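PDB 1OLT: oxygen-independent coproporphyrinogen III oxidase from Escherichia coli, which catalyses the anaerobic, S-adenosylmethionine-dependent oxidative decarboxylation of two propionate groups of coproporphyrinogen III to vinyl groups, giving protoporphyrinogen IX in haem biosynthesis. Local coordinates for residues L232-L237 and S280-I285; Q311-Q316 and S376-F381; A121-L126 and L156-A161. All coordinates share one frame; numbering follows the deposited sequence.

Interaction 1: L232-L237 and S280-I285; sequences LNPDRL and SGYQFI
Between 232-237 and 280-285 the closest pair of CA atoms, Arg236 CA and Tyr282 CA, is 7.8 Å apart, a gap that Tyr282 spans with its side chain. Its phenol accounts for nearly all of the contact. Leu237 CD1 sits over the centre of one face of the Tyr282 ring, 3.5 Å from the centroid and 9° off the normal, a CH-pi contact. Around the rim the partners are backbone oxygens, with the carbonyls of Pro234 and Asp235 both near the ring plane. The hydroxyl finishes the reach with a short hydrogen bond from Tyr282 OH to Pro234 O (2.6 Å), made in the carbonyl plane at a C=O...O angle of 146°. Pro234 CD adds a contact of 3.3 Å to Tyr282 OH. The face contact and the in-plane bond together probably limit how the phenol can tilt. The Asp235 carboxylate is engaged away from the ring, OD1 in a salt bridge with Arg292 and OD2 taking the N-H of Thr206. Asn233 and Gly281, the latter in a Schellman motif, end helices 219-232 and 263-279. The strands that follow, 236-241 and 283-286, both pair antiparallel with strand 289-291, whose Phe290 also touches Tyr282.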
loop_
_atom_site.group_PDB
_atom_site.type_symbol
_atom_site.label_atom_id
_atom_site.label_comp_id
_atom_site.label_asym_id
_atom_site.label_seq_id
_atom_site.Cartn_x
_atom_site.Cartn_y
_atom_site.Cartn_z
ATOM N N LEU A 232 -19.482 -0.609 -12.370
ATOM C CA LEU A 232 -19.381 -0.176 -10.959
ATOM C C LEU A 232 -18.749 1.178 -10.829
ATOM O O LEU A 232 -19.062 1.952 -9.916
ATOM C CB LEU A 232 -18.580 -1.237 -10.213
ATOM C CG LEU A 232 -18.274 -1.103 -8.766
ATOM C CD1 LEU A 232 -19.619 -1.268 -8.007
ATOM C CD2 LEU A 232 -17.234 -2.174 -8.365
ATOM N N ASN A 233 -17.854 1.487 -11.777
ATOM C CA ASN A 233 -17.217 2.806 -11.887
ATOM C C ASN A 233 -16.514 3.308 -10.617
ATOM O O ASN A 233 -16.857 4.376 -10.106
ATOM C CB ASN A 233 -18.278 3.801 -12.367
ATOM C CG ASN A 233 -17.727 5.172 -12.641
ATOM O OD1 ASN A 233 -16.575 5.314 -13.015
ATOM N ND2 ASN A 233 -18.568 6.188 -12.513
ATOM N N PRO A 234 -15.510 2.588 -10.126
ATOM C CA PRO A 234 -14.686 3.070 -9.036
ATOM C C PRO A 234 -13.838 4.207 -9.520
ATOM O O PRO A 234 -13.605 4.311 -10.725
ATOM C CB PRO A 234 -13.786 1.864 -8.683
ATOM C CG PRO A 234 -13.711 1.066 -9.883
ATOM C CD PRO A 234 -15.033 1.291 -10.640
ATOM N N ASP A 235 -13.355 5.033 -8.601
ATOM C CA ASP A 235 -12.445 6.102 -8.936
ATOM C C ASP A 235 -11.016 5.574 -9.218
ATOM O O ASP A 235 -10.298 6.148 -10.045
ATOM C CB ASP A 235 -12.392 7.151 -7.832
ATOM C CG ASP A 235 -13.738 7.778 -7.584
ATOM O OD1 ASP A 235 -14.414 8.140 -8.588
ATOM O OD2 ASP A 235 -14.205 7.910 -6.448
ATOM N N ARG A 236 -10.653 4.477 -8.577
ATOM C CA ARG A 236 -9.302 3.951 -8.644
ATOM C C ARG A 236 -9.400 2.441 -8.516
ATOM O O ARG A 236 -10.335 1.921 -7.880
ATOM C CB ARG A 236 -8.405 4.443 -7.485
ATOM C CG ARG A 236 -8.010 5.860 -7.441
ATOM C CD ARG A 236 -7.345 6.265 -6.060
ATOM N NE ARG A 236 -6.928 7.674 -6.082
ATOM C CZ ARG A 236 -6.450 8.375 -5.045
ATOM N NH1 ARG A 236 -6.252 7.814 -3.857
ATOM N NH2 ARG A 236 -6.127 9.648 -5.224
ATOM N N LEU A 237 -8.419 1.746 -9.086
ATOM C CA LEU A 237 -8.339 0.286 -9.031
ATOM C C LEU A 237 -6.921 -0.135 -8.681
ATOM O O LEU A 237 -5.920 0.469 -9.125
ATOM C CB LEU A 237 -8.689 -0.397 -10.339
ATOM C CG LEU A 237 -10.049 -0.201 -10.941
ATOM C CD1 LEU A 237 -10.058 0.947 -11.872
ATOM C CD2 LEU A 237 -10.462 -1.417 -11.717
ATOM N N SER A 280 -11.530 2.355 -20.685
ATOM C CA SER A 280 -12.533 2.755 -19.708
ATOM C C SER A 280 -12.250 4.098 -18.988
ATOM O O SER A 280 -13.005 4.478 -18.103
ATOM C CB SER A 280 -12.742 1.674 -18.658
ATOM O OG SER A 280 -13.149 0.498 -19.316
ATOM N N GLY A 281 -11.147 4.767 -19.379
ATOM C CA GLY A 281 -10.793 6.065 -18.858
ATOM C C GLY A 281 -9.897 6.023 -17.658
ATOM O O GLY A 281 -9.807 6.988 -16.963
ATOM N N TYR A 282 -9.250 4.903 -17.384
ATOM C CA TYR A 282 -8.277 4.871 -16.278
ATOM C C TYR A 282 -6.786 4.962 -16.797
ATOM O O TYR A 282 -6.391 4.260 -17.736
ATOM C CB TYR A 282 -8.456 3.639 -15.448
ATOM C CG TYR A 282 -9.799 3.514 -14.771
ATOM C CD1 TYR A 282 -10.078 4.203 -13.600
ATOM C CD2 TYR A 282 -10.822 2.746 -15.360
ATOM C CE1 TYR A 282 -11.350 4.092 -12.987
ATOM C CE2 TYR A 282 -12.055 2.604 -14.775
ATOM C CZ TYR A 282 -12.334 3.294 -13.585
ATOM O OH TYR A 282 -13.572 3.115 -13.010
ATOM N N GLN A 283 -6.003 5.865 -16.229
ATOM C CA GLN A 283 -4.544 5.888 -16.465
ATOM C C GLN A 283 -3.853 4.797 -15.628
ATOM O O GLN A 283 -4.122 4.672 -14.411
ATOM C CB GLN A 283 -4.013 7.259 -16.040
ATOM C CG GLN A 283 -2.817 7.759 -16.787
ATOM C CD GLN A 283 -2.404 9.158 -16.307
ATOM O OE1 GLN A 283 -3.226 10.085 -16.266
ATOM N NE2 GLN A 283 -1.148 9.296 -15.904
ATOM N N PHE A 284 -2.988 3.999 -16.246
ATOM C CA PHE A 284 -2.084 3.109 -15.469
ATOM C C PHE A 284 -1.007 4.006 -14.768
ATOM O O PHE A 284 -0.165 4.586 -15.435
ATOM C CB PHE A 284 -1.427 2.050 -16.375
ATOM C CG PHE A 284 -0.511 1.070 -15.630
ATOM C CD1 PHE A 284 -0.815 0.614 -14.361
ATOM C CD2 PHE A 284 0.642 0.604 -16.239
ATOM C CE1 PHE A 284 0.004 -0.251 -13.683
ATOM C CE2 PHE A 284 1.488 -0.275 -15.604
ATOM C CZ PHE A 284 1.180 -0.720 -14.316
ATOM N N ILE A 285 -1.081 4.149 -13.454
ATOM C CA ILE A 285 -0.155 4.991 -12.696
ATOM C C ILE A 285 1.183 4.241 -12.532
ATOM O O ILE A 285 2.254 4.780 -12.801
ATOM C CB ILE A 285 -0.691 5.347 -11.306
ATOM C CG1 ILE A 285 -2.079 5.994 -11.380
ATOM C CG2 ILE A 285 0.308 6.280 -10.585
ATOM C CD1 ILE A 285 -2.133 7.233 -12.274
#

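Interaction 2: Q311-Q316 and S376-F381; sequences QGYTTQ and SLICNF. With SAM (S-adenosylmethionine), chain D.
Tyr313, on the second strand of the small antiparallel hairpin 307-308/313-314, presents the edge of its ring to the last turn of helix 365-380, within the HemN C-terminal domain. With CG anti to the carbonyl carbon (chi1 -74°), the phenol swings from its strand to the helix. The evidence for an edge approach is Cys379 SG, which lies 89° off the ring normal and 3.9 Å from Tyr313 CE1, a sulfur-aromatic contact made in the plane of the ring. Cys379 CA also comes within 3.8 Å of Tyr313 CE1, so the helix backbone itself takes part in the packing.

At the far end of the ring, Tyr313 OH gives a hydrogen bond to Ile378 O at 3.0 Å. The acceptor oxygen lies close to the ring plane, yet the hydroxyl stands 44° out of the carbonyl plane, so the bond is not aimed along a lone pair. Arg308, from the partner strand, makes a cation-pi contact with Tyr313. At the next residue, Thr314 OG1 accepts from the backbone N of Gln316, an ST turn.

The same segment reaches the S-adenosylmethionine pocket through Gln311, whose chain bends at chi2. Its NE2 makes a weak hydrogen bond to Glu145, which itself hydrogen-bonds this S-adenosylmethionine, while Gln311 OE1 lies 2.9 Å from C5' of S-adenosylmethionine, the ribose-side carbon bonded to the sulfonium SD.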
loop_
_atom_site.group_PDB
_atom_site.type_symbol
_atom_site.label_atom_id
_atom_site.label_comp_id
_atom_site.label_asym_id
_atom_site.label_seq_id
_atom_site.Cartn_x
_atom_site.Cartn_y
_atom_site.Cartn_z
ATOM N N GLN A 311 1.412 2.254 2.259
ATOM C CA GLN A 311 0.055 2.005 1.831
ATOM C C GLN A 311 -0.010 2.162 0.310
ATOM O O GLN A 311 -0.831 1.570 -0.280
ATOM C CB GLN A 311 -0.931 2.954 2.537
ATOM C CG GLN A 311 -2.434 2.776 2.178
ATOM C CD GLN A 311 -2.952 1.385 2.358
ATOM O OE1 GLN A 311 -2.454 0.655 3.183
ATOM N NE2 GLN A 311 -4.006 1.012 1.580
ATOM N N GLY A 312 0.896 2.914 -0.309
ATOM C CA GLY A 312 0.897 3.076 -1.764
ATOM C C GLY A 312 1.163 4.477 -2.241
ATOM O O GLY A 312 1.819 5.291 -1.569
ATOM N N TYR A 313 0.707 4.777 -3.457
ATOM C CA TYR A 313 0.957 6.094 -4.009
ATOM C C TYR A 313 0.219 7.199 -3.237
ATOM O O TYR A 313 -0.870 6.970 -2.716
ATOM C CB TYR A 313 0.529 6.114 -5.452
ATOM C CG TYR A 313 1.451 5.386 -6.388
ATOM C CD1 TYR A 313 2.784 5.744 -6.515
ATOM C CD2 TYR A 313 0.977 4.377 -7.165
ATOM C CE1 TYR A 313 3.631 5.076 -7.419
ATOM C CE2 TYR A 313 1.798 3.731 -8.099
ATOM C CZ TYR A 313 3.130 4.080 -8.215
ATOM O OH TYR A 313 3.915 3.398 -9.134
ATOM N N THR A 314 0.808 8.387 -3.221
ATOM C CA THR A 314 0.241 9.502 -2.484
ATOM C C THR A 314 0.828 10.792 -2.954
ATOM O O THR A 314 1.982 10.810 -3.387
ATOM C CB THR A 314 0.497 9.355 -0.921
ATOM O OG1 THR A 314 -0.116 10.443 -0.213
ATOM C CG2 THR A 314 1.978 9.526 -0.594
ATOM N N THR A 315 0.055 11.881 -2.854
ATOM C CA THR A 315 0.546 13.252 -3.111
ATOM C C THR A 315 1.412 13.855 -1.991
ATOM O O THR A 315 2.138 14.766 -2.218
ATOM C CB THR A 315 -0.650 14.227 -3.336
ATOM O OG1 THR A 315 -1.702 13.943 -2.384
ATOM C CG2 THR A 315 -1.291 13.970 -4.705
ATOM N N GLN A 316 1.291 13.332 -0.789
ATOM C CA GLN A 316 1.958 13.877 0.398
ATOM C C GLN A 316 3.322 13.222 0.648
ATOM O O GLN A 316 3.418 12.115 1.262
ATOM C CB GLN A 316 1.053 13.653 1.609
ATOM C CG GLN A 316 -0.354 14.286 1.423
ATOM C CD GLN A 316 -1.202 14.285 2.719
ATOM O OE1 GLN A 316 -0.642 14.336 3.859
ATOM N NE2 GLN A 316 -2.531 14.244 2.559
ATOM N N SER A 376 11.770 8.065 -6.848
ATOM C CA SER A 376 11.630 8.786 -8.123
ATOM C C SER A 376 11.337 7.897 -9.342
ATOM O O SER A 376 10.536 8.253 -10.172
ATOM C CB SER A 376 12.894 9.617 -8.417
ATOM O OG SER A 376 12.787 10.232 -9.698
ATOM N N LEU A 377 11.989 6.752 -9.457
ATOM C CA LEU A 377 11.807 5.878 -10.607
ATOM C C LEU A 377 10.436 5.204 -10.566
ATOM O O LEU A 377 9.746 5.099 -11.555
ATOM C CB LEU A 377 12.920 4.806 -10.640
ATOM C CG LEU A 377 14.328 5.297 -11.107
ATOM C CD1 LEU A 377 15.396 4.210 -10.921
ATOM C CD2 LEU A 377 14.289 5.746 -12.526
ATOM N N ILE A 378 10.062 4.759 -9.376
ATOM C CA ILE A 378 8.801 4.027 -9.146
ATOM C C ILE A 378 7.582 4.914 -9.350
ATOM O O ILE A 378 6.600 4.481 -9.947
ATOM C CB ILE A 378 8.792 3.464 -7.729
ATOM C CG1 ILE A 378 9.833 2.345 -7.599
ATOM C CG2 ILE A 378 7.375 3.002 -7.317
ATOM C CD1 ILE A 378 9.427 1.038 -8.239
ATOM N N CYS A 379 7.671 6.157 -8.890
ATOM C CA CYS A 379 6.539 7.088 -8.893
ATOM C C CYS A 379 6.442 7.929 -10.160
ATOM O O CYS A 379 5.357 8.140 -10.644
ATOM C CB CYS A 379 6.628 8.054 -7.739
ATOM S SG CYS A 379 6.515 7.312 -6.125
ATOM N N ASN A 380 7.589 8.442 -10.640
ATOM C CA ASN A 380 7.642 9.354 -11.802
ATOM C C ASN A 380 8.183 8.762 -13.105
ATOM O O ASN A 380 8.146 9.398 -14.148
ATOM C CB ASN A 380 8.430 10.594 -11.402
ATOM C CG ASN A 380 7.727 11.354 -10.285
ATOM O OD1 ASN A 380 6.555 11.679 -10.399
ATOM N ND2 ASN A 380 8.436 11.594 -9.186
ATOM N N PHE A 381 8.695 7.544 -13.036
ATOM C CA PHE A 381 9.220 6.859 -14.207
ATOM C C PHE A 381 10.326 7.640 -14.921
ATOM O O PHE A 381 10.477 7.564 -16.155
ATOM C CB PHE A 381 8.100 6.417 -15.122
ATOM C CG PHE A 381 7.284 5.311 -14.513
ATOM C CD1 PHE A 381 6.320 5.605 -13.535
ATOM C CD2 PHE A 381 7.525 3.987 -14.845
ATOM C CE1 PHE A 381 5.576 4.569 -12.913
ATOM C CE2 PHE A 381 6.774 2.946 -14.264
ATOM C CZ PHE A 381 5.802 3.238 -13.288
HETATM N N SAM D . 0.401 -5.946 1.012
HETATM C CA SAM D . -0.534 -6.407 -0.032
HETATM C C SAM D . 0.149 -7.370 -1.026
HETATM O O SAM D . -0.246 -8.533 -1.240
HETATM O OXT SAM D . 1.166 -7.062 -1.684
HETATM C CB SAM D . -1.171 -5.192 -0.757
HETATM C CG SAM D . -2.125 -4.308 0.107
HETATM S SD SAM D . -1.445 -2.682 0.579
HETATM C CE SAM D . -2.191 -1.583 -0.679
HETATM C "C5'" SAM D . -2.291 -2.044 2.074
HETATM C "C4'" SAM D . -2.049 -2.935 3.282
HETATM O "O4'" SAM D . -0.668 -2.827 3.591
HETATM C "C3'" SAM D . -2.781 -2.498 4.555
HETATM O "O3'" SAM D . -4.148 -2.869 4.526
HETATM C "C2'" SAM D . -1.907 -3.157 5.585
HETATM O "O2'" SAM D . -2.145 -4.538 5.605
HETATM C "C1'" SAM D . -0.498 -2.902 5.019
HETATM N N9 SAM D . 0.071 -1.647 5.478
HETATM C C8 SAM D . -0.126 -0.415 4.964
HETATM N N7 SAM D . 0.591 0.502 5.726
HETATM C C5 SAM D . 1.211 -0.147 6.676
HETATM C C6 SAM D . 2.029 0.264 7.693
HETATM N N6 SAM D . 2.402 1.520 7.869
HETATM N N1 SAM D . 2.487 -0.688 8.531
HETATM C C2 SAM D . 2.158 -1.982 8.383
HETATM N N3 SAM D . 1.337 -2.397 7.409
HETATM C C4 SAM D . 0.880 -1.486 6.561
#

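Interaction 3: A121-L126 and L156-A161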
loop_
_atom_site.group_PDB
_atom_site.type_symbol
_atom_site.label_atom_id
_atom_site.label_comp_id
_atom_site.label_asym_id
_atom_site.label_seq_id
_atom_site.Cartn_x
_atom_site.Cartn_y
_atom_site.Cartn_z
ATOM N N ALA A 121 -19.630 1.942 17.507
ATOM C CA ALA A 121 -19.091 2.428 18.784
ATOM C C ALA A 121 -17.564 2.325 18.849
ATOM O O ALA A 121 -16.930 3.241 19.283
ATOM C CB ALA A 121 -19.733 1.675 20.012
ATOM N N GLN A 122 -17.006 1.239 18.383
ATOM C CA GLN A 122 -15.563 1.041 18.332
ATOM C C GLN A 122 -14.846 2.025 17.354
ATOM O O GLN A 122 -13.804 2.609 17.676
ATOM C CB GLN A 122 -15.252 -0.443 17.963
ATOM C CG GLN A 122 -15.667 -1.359 19.078
ATOM C CD GLN A 122 -15.783 -2.782 18.664
ATOM O OE1 GLN A 122 -15.865 -3.102 17.436
ATOM N NE2 GLN A 122 -15.904 -3.680 19.676
ATOM N N ILE A 123 -15.433 2.231 16.189
ATOM C CA ILE A 123 -14.927 3.215 15.224
ATOM C C ILE A 123 -14.881 4.544 15.919
ATOM O O ILE A 123 -13.874 5.253 15.862
ATOM C CB ILE A 123 -15.858 3.300 14.014
ATOM C CG1 ILE A 123 -15.675 2.071 13.159
ATOM C CG2 ILE A 123 -15.563 4.553 13.217
ATOM C CD1 ILE A 123 -16.773 1.840 12.162
ATOM N N SER A 124 -15.985 4.922 16.579
ATOM C CA SER A 124 -16.022 6.217 17.263
ATOM C C SER A 124 -14.996 6.328 18.371
ATOM O O SER A 124 -14.366 7.407 18.577
ATOM C CB SER A 124 -17.419 6.540 17.851
ATOM O OG SER A 124 -18.388 6.643 16.840
ATOM N N ARG A 125 -14.866 5.243 19.128
ATOM C CA ARG A 125 -13.891 5.235 20.214
ATOM C C ARG A 125 -12.433 5.484 19.698
ATOM O O ARG A 125 -11.675 6.250 20.285
ATOM C CB ARG A 125 -13.936 3.926 21.003
ATOM C CG ARG A 125 -12.939 3.834 22.167
ATOM C CD ARG A 125 -12.912 2.453 22.870
ATOM N NE ARG A 125 -11.793 2.410 23.792
ATOM C CZ ARG A 125 -11.332 1.310 24.339
ATOM N NH1 ARG A 125 -11.881 0.144 24.068
ATOM N NH2 ARG A 125 -10.296 1.375 25.191
ATOM N N LEU A 126 -12.040 4.785 18.662
ATOM C CA LEU A 126 -10.727 4.943 18.144
ATOM C C LEU A 126 -10.489 6.298 17.553
ATOM O O LEU A 126 -9.420 6.881 17.783
ATOM C CB LEU A 126 -10.394 3.832 17.162
ATOM C CG LEU A 126 -9.006 3.840 16.544
ATOM C CD1 LEU A 126 -7.879 3.910 17.571
ATOM C CD2 LEU A 126 -8.856 2.655 15.705
ATOM N N LEU A 156 -21.240 3.379 6.422
ATOM C CA LEU A 156 -20.615 4.422 5.607
ATOM C C LEU A 156 -21.028 5.815 6.060
ATOM O O LEU A 156 -20.175 6.701 6.145
ATOM C CB LEU A 156 -20.930 4.232 4.122
ATOM C CG LEU A 156 -20.446 2.901 3.523
ATOM C CD1 LEU A 156 -20.778 2.907 2.041
ATOM C CD2 LEU A 156 -19.022 2.534 3.795
ATOM N N ASP A 157 -22.312 6.028 6.373
ATOM C CA ASP A 157 -22.744 7.317 6.930
ATOM C C ASP A 157 -21.998 7.611 8.253
ATOM O O ASP A 157 -21.581 8.713 8.493
ATOM C CB ASP A 157 -24.236 7.381 7.154
ATOM C CG ASP A 157 -25.021 7.066 5.855
ATOM O OD1 ASP A 157 -25.195 5.893 5.479
ATOM O OD2 ASP A 157 -25.434 7.950 5.162
ATOM N N HIS A 158 -21.823 6.610 9.072
ATOM C CA HIS A 158 -21.128 6.787 10.337
ATOM C C HIS A 158 -19.661 7.133 10.116
ATOM O O HIS A 158 -19.133 8.018 10.782
ATOM C CB HIS A 158 -21.184 5.541 11.137
ATOM C CG HIS A 158 -20.650 5.696 12.533
ATOM N ND1 HIS A 158 -21.336 6.364 13.510
ATOM C CD2 HIS A 158 -19.505 5.262 13.107
ATOM C CE1 HIS A 158 -20.653 6.340 14.642
ATOM N NE2 HIS A 158 -19.529 5.663 14.426
ATOM N N LEU A 159 -18.987 6.461 9.173
ATOM C CA LEU A 159 -17.603 6.803 8.840
ATOM C C LEU A 159 -17.485 8.252 8.360
ATOM O O LEU A 159 -16.567 8.994 8.724
ATOM C CB LEU A 159 -17.023 5.856 7.764
ATOM C CG LEU A 159 -16.938 4.409 8.257
ATOM C CD1 LEU A 159 -16.735 3.471 7.115
ATOM C CD2 LEU A 159 -15.803 4.311 9.258
ATOM N N ARG A 160 -18.379 8.632 7.480
ATOM C CA ARG A 160 -18.435 9.996 7.043
ATOM C C ARG A 160 -18.629 10.999 8.202
ATOM O O ARG A 160 -17.955 12.054 8.268
ATOM C CB ARG A 160 -19.567 10.120 6.089
ATOM C CG ARG A 160 -19.351 11.147 5.200
ATOM C CD ARG A 160 -18.411 10.797 3.974
ATOM N NE ARG A 160 -18.433 12.090 3.264
ATOM C CZ ARG A 160 -17.614 13.085 3.551
ATOM N NH1 ARG A 160 -16.609 12.932 4.434
ATOM N NH2 ARG A 160 -17.748 14.214 2.927
ATOM N N ALA A 161 -19.523 10.685 9.132
ATOM C CA ALA A 161 -19.754 11.581 10.269
ATOM C C ALA A 161 -18.513 11.629 11.137
ATOM O O ALA A 161 -18.276 12.638 11.764
ATOM C CB ALA A 161 -21.053 11.159 11.156
#
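A first torsion of -172° in His158, with CG anti to the backbone N, extends the imidazole toward helix 120-133, and one of -63° in Ser124, with OG anti to the carbonyl carbon, sets that hydroxyl at the edge of the ring. His158 NE2 gives Ser124 OG a hydrogen bond of 2.8 Å that is weak in geometry. The oxygen lies near the ring plane but stands also 3.2 Å from His158 CE1, evidence that it is displaced along the edge. His158 NE2 also makes a weak bond to Lys120 O, so its N-H is probably shared. Ser124 OG has further partners in the carboxylate of Glu162 and the same Lys120 carbonyl, which makes this a small polar cluster.

Beside this polar pair the contact turns apolar. Ile123 slides past the imidazole, its CG2 4.0 Å from His158 CD2 and likewise near the ring plane, then crosses Leu159 at about a right angle. There CD1 of Ile123 meets CD2 of Leu159 at 3.9 Å, and both residues are buried. Replacing His158 by an alanine would probably leave Ser124 without its partner from helix 154-161 and open a gap beside the CG2 methyl of Ile123.

The short axes run 13° from parallel and 10.5 Å apart, a spacing bridged by side chains. This suits neighbouring helices of the TIM-barrel-like radical SAM core. Helix 120-133 follows strand 105-112 and helix 154-161 follows strand 140-146, which pair parallel with each other; helix 80-96 packs beyond the first and helix 188-200 beyond the second.

Along the chain interaction 3 comes first, then interaction 1, then interaction 2. Interaction 3 joins two outer helices of the radical SAM core, its centre about 27 Å from that of interaction 1 and about 30 Å from that of interaction 2, touching neither. Its helices follow strands of the large sheet that also holds strand 236-241 of interaction 1. Interactions 1 and 2 have centres about 17 Å apart and meet directly: Ile285 CG2 packs 3.9 Å from Tyr313 CE2, and Ile285 O lies 3.3 Å from Phe381 CE1, just after helix 365-380 of the HemN C-terminal domain. Together they probably help seat that domain against the core beside the S-adenosylmethionine pocket.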